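Local coordinates for motility protein B (Helicobacter pylori, PDB 3S0W) that probably forms, together with MotA, the stator of the bacterial flagellar motor, and may fasten the torque-generating machinery to the cell wall through this periplasmic part, at residues B[83-88]-B[129-134]. Residues are numbered along the deposited sequence; the frame is centred on the assembly and turned at random. Where two conformers were deposited one is given.
Sequences RVHINV and QLSFSS
Ile-86, Asn-87 and Val-88 run parallel to Leu-130, Ser-131 and Phe-132, the axes of strands 85-88 and 130-134 inclined by 32°. The backbone bonds alternate: Ile-86 N to Gln-129 O at 2.8 Å, Ser-131 N back to Ile-86 O, Val-88 N to Ser-131 O, and Ser-133 N to Val-88 O at 2.7 Å. The Ser-131 N bond is the longest and most bent. On the face that carries Asn-87 and Ser-131 the side chains are polar. In this conformer of the two modelled, His-85 has CG anti to its backbone N, which lays the imidazole over the neighbouring strand; NE2 gives its N-H to Ser-131 OG at 2.7 Å, nearly straight (169°) and close to the ring plane. In the same conformer Gln-129 O sits over one ring face, offset toward the rim. The Asn-87 carboxamide reaches across to the hydroxyls of Ser-131 and Ser-133. This is the parallel pairing of a beta-alpha-beta unit, strand 85-90, helix 105-122, strand 130-134, in the OmpA-like domain of MotB. Strand 130-134 ends the sheet within the chain, but the second subunit continues it: Phe-132 to Ser-134 pair antiparallel with a strand of that copy, Ser-133 OG is hydrogen-bonded to Ser-133 OG of the second subunit, and Tyr-135 of that subunit meets the His-85 ring of this conformer. The face carrying Ile-86, Val-88, Leu-130 and Phe-132 is apolar. Leu-130 CD2 touches Ile-86 CG2 at 3.6 Å and, more loosely, Val-88 CG2, while Ile-86 CD1 extends toward Gln-129 CB at 4.1 Å. Of the Phe-132 side chain, CB comes nearest, 3.4 Å from Val-88 O, because chi1 of 64° turns the ring away from strand 85-88; there it packs on Ala-113, Tyr-114 and Met-117 of helix 105-122.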
ATOM      1  N   ARG B  83      -3.761 -10.020 -14.315  0.50 43.64           N
ATOM      2  CA  ARG B  83      -4.073 -10.100 -12.877  0.50 40.39           C
ATOM      3  C   ARG B  83      -3.243  -9.169 -11.984  0.50 37.83           C
ATOM      4  O   ARG B  83      -3.527  -9.057 -10.792  0.50 36.25           O
ATOM      5  CB  ARG B  83      -3.875 -11.519 -12.349  0.50 40.12           C
ATOM      6  CG  ARG B  83      -4.434 -12.612 -13.198  0.50 43.21           C
ATOM      7  CD  ARG B  83      -3.485 -12.985 -14.320  0.50 46.57           C
ATOM      8  NE  ARG B  83      -3.545 -14.417 -14.625  0.50 49.59           N
ATOM      9  CZ  ARG B  83      -4.150 -15.327 -13.862  0.50 48.65           C
ATOM     10  NH1 ARG B  83      -4.762 -14.970 -12.743  0.50 47.42           N
ATOM     11  NH2 ARG B  83      -4.135 -16.600 -14.213  0.50 49.59           N
ATOM     12  N   VAL B  84      -2.213  -8.540 -12.550  1.00 37.02           N
ATOM     13  CA  VAL B  84      -1.218  -7.818 -11.763  1.00 33.77           C
ATOM     14  C   VAL B  84      -1.805  -6.553 -11.101  1.00 30.72           C
ATOM     15  O   VAL B  84      -2.591  -5.842 -11.729  1.00 31.23           O
ATOM     16  CB  VAL B  84       0.067  -7.492 -12.639  1.00 35.42           C
ATOM     17  CG1 VAL B  84      -0.206  -6.369 -13.632  1.00 37.02           C
ATOM     18  CG2 VAL B  84       1.286  -7.134 -11.773  1.00 32.84           C
ATOM     19  N   HIS B  85      -1.489  -6.313  -9.827  0.60 27.49           N
ATOM     20  CA  HIS B  85      -1.751  -4.991  -9.208  0.60 25.83           C
ATOM     21  C   HIS B  85      -0.405  -4.313  -8.947  0.60 24.93           C
ATOM     22  O   HIS B  85       0.599  -4.972  -8.650  0.60 24.11           O
ATOM     23  CB  HIS B  85      -2.626  -5.050  -7.915  0.60 24.38           C
ATOM     24  CG  HIS B  85      -2.894  -3.697  -7.296  0.60 24.26           C
ATOM     25  ND1 HIS B  85      -4.073  -3.001  -7.493  0.60 24.25           N
ATOM     26  CD2 HIS B  85      -2.130  -2.911  -6.489  0.60 19.49           C
ATOM     27  CE1 HIS B  85      -4.010  -1.843  -6.855  0.60 20.28           C
ATOM     28  NE2 HIS B  85      -2.842  -1.763  -6.247  0.60 15.95           N
ATOM     29  N   ILE B  86      -0.402  -2.995  -9.080  1.00 24.74           N
ATOM     30  CA  ILE B  86       0.801  -2.192  -8.953  1.00 24.14           C
ATOM     31  C   ILE B  86       0.591  -1.203  -7.835  1.00 23.00           C
ATOM     32  O   ILE B  86      -0.333  -0.397  -7.879  1.00 22.32           O
ATOM     33  CB  ILE B  86       1.067  -1.412 -10.251  1.00 25.82           C
ATOM     34  CG1 ILE B  86       1.188  -2.361 -11.429  1.00 26.16           C
ATOM     35  CG2 ILE B  86       2.303  -0.507 -10.153  1.00 24.50           C
ATOM     36  CD1 ILE B  86      -0.027  -2.303 -12.276  1.00 27.73           C
ATOM     37  N   ASN B  87       1.443  -1.281  -6.820  1.00 22.36           N
ATOM     38  CA  ASN B  87       1.364  -0.395  -5.654  1.00 20.53           C
ATOM     39  C   ASN B  87       2.600   0.474  -5.627  1.00 20.32           C
ATOM     40  O   ASN B  87       3.724  -0.025  -5.524  1.00 20.08           O
ATOM     41  CB  ASN B  87       1.324  -1.242  -4.380  1.00 20.07           C
ATOM     42  CG  ASN B  87       1.094  -0.415  -3.109  1.00 22.03           C
ATOM     43  OD1 ASN B  87       0.192   0.409  -3.027  1.00 25.87           O
ATOM     44  ND2 ASN B  87       1.878  -0.690  -2.095  1.00 26.73           N
ATOM     45  N   VAL B  88       2.389   1.772  -5.721  1.00 19.93           N
ATOM     46  CA  VAL B  88       3.467   2.750  -5.665  1.00 20.39           C
ATOM     47  C   VAL B  88       3.682   3.251  -4.213  1.00 20.41           C
ATOM     48  O   VAL B  88       2.802   3.898  -3.610  1.00 19.35           O
ATOM     49  CB  VAL B  88       3.158   3.912  -6.625  1.00 21.31           C
ATOM     50  CG1 VAL B  88       4.290   4.903  -6.616  1.00 21.95           C
ATOM     51  CG2 VAL B  88       2.892   3.358  -8.035  1.00 20.24           C
ATOM     52  N   GLN B 129      -5.882  -0.855 -11.555  1.00 29.09           N
ATOM     53  CA  GLN B 129      -4.788  -1.762 -11.139  1.00 27.71           C
ATOM     54  C   GLN B 129      -3.727  -1.021 -10.311  1.00 25.39           C
ATOM     55  O   GLN B 129      -2.698  -1.587  -9.979  1.00 25.21           O
ATOM     56  CB  GLN B 129      -4.132  -2.449 -12.361  1.00 29.21           C
ATOM     57  CG  GLN B 129      -5.043  -3.385 -13.157  1.00 33.86           C
ATOM     58  CD  GLN B 129      -4.444  -3.799 -14.519  1.00 42.55           C
ATOM     59  OE1 GLN B 129      -3.568  -4.671 -14.588  1.00 45.45           O
ATOM     60  NE2 GLN B 129      -4.926  -3.175 -15.604  1.00 45.18           N
ATOM     61  N   LEU B 130      -3.994   0.241  -9.992  1.00 23.58           N
ATOM     62  CA  LEU B 130      -3.062   1.091  -9.271  1.00 22.38           C
ATOM     63  C   LEU B 130      -3.567   1.525  -7.898  1.00 20.91           C
ATOM     64  O   LEU B 130      -4.767   1.624  -7.638  1.00 18.66           O
ATOM     65  CB  LEU B 130      -2.745   2.344 -10.096  1.00 23.76           C
ATOM     66  CG  LEU B 130      -1.715   2.164 -11.191  1.00 24.87           C
ATOM     67  CD1 LEU B 130      -1.727   3.376 -12.117  1.00 28.18           C
ATOM     68  CD2 LEU B 130      -0.340   1.974 -10.531  1.00 23.48           C
ATOM     69  N   SER B 131      -2.602   1.787  -7.030  1.00 20.71           N
ATOM     70  CA  SER B 131      -2.840   2.348  -5.700  1.00 19.46           C
ATOM     71  C   SER B 131      -1.494   2.917  -5.283  1.00 18.58           C
ATOM     72  O   SER B 131      -0.504   2.733  -5.973  1.00 17.87           O
ATOM     73  CB  SER B 131      -3.301   1.254  -4.751  1.00 18.06           C
ATOM     74  OG  SER B 131      -2.260   0.317  -4.570  1.00 19.38           O
ATOM     75  N   PHE B 132      -1.468   3.647  -4.187  1.00 18.17           N
ATOM     76  CA  PHE B 132      -0.215   4.232  -3.699  1.00 18.50           C
ATOM     77  C   PHE B 132      -0.229   4.180  -2.204  1.00 17.08           C
ATOM     78  O   PHE B 132      -1.289   4.210  -1.597  1.00 16.50           O
ATOM     79  CB  PHE B 132      -0.047   5.666  -4.186  1.00 19.38           C
ATOM     80  CG  PHE B 132      -1.092   6.625  -3.665  1.00 20.24           C
ATOM     81  CD1 PHE B 132      -0.858   7.368  -2.499  1.00 17.15           C
ATOM     82  CD2 PHE B 132      -2.309   6.809  -4.361  1.00 20.04           C
ATOM     83  CE1 PHE B 132      -1.802   8.261  -2.027  1.00 16.18           C
ATOM     84  CE2 PHE B 132      -3.264   7.697  -3.905  1.00 16.56           C
ATOM     85  CZ  PHE B 132      -3.013   8.434  -2.738  1.00 19.19           C
ATOM     86  N   SER B 133       0.948   4.081  -1.625  1.00 16.66           N
ATOM     87  CA  SER B 133       1.100   3.768  -0.212  1.00 16.51           C
ATOM     88  C   SER B 133       2.148   4.666   0.372  1.00 17.08           C
ATOM     89  O   SER B 133       3.006   5.195  -0.343  1.00 16.79           O
ATOM     90  CB  SER B 133       1.592   2.335  -0.042  1.00 15.15           C
ATOM     91  OG  SER B 133       0.635   1.430  -0.515  1.00 17.51           O
ATOM     92  N   SER B 134       2.125   4.783   1.687  1.00 18.25           N
ATOM     93  CA  SER B 134       3.087   5.640   2.376  1.00 20.91           C
ATOM     94  C   SER B 134       3.576   4.913   3.589  1.00 20.96           C
ATOM     95  O   SER B 134       2.786   4.362   4.350  1.00 20.90           O
ATOM     96  CB  SER B 134       2.456   6.983   2.767  1.00 21.21           C
ATOM     97  OG  SER B 134       3.278   7.699   3.712  1.00 25.97           O
TER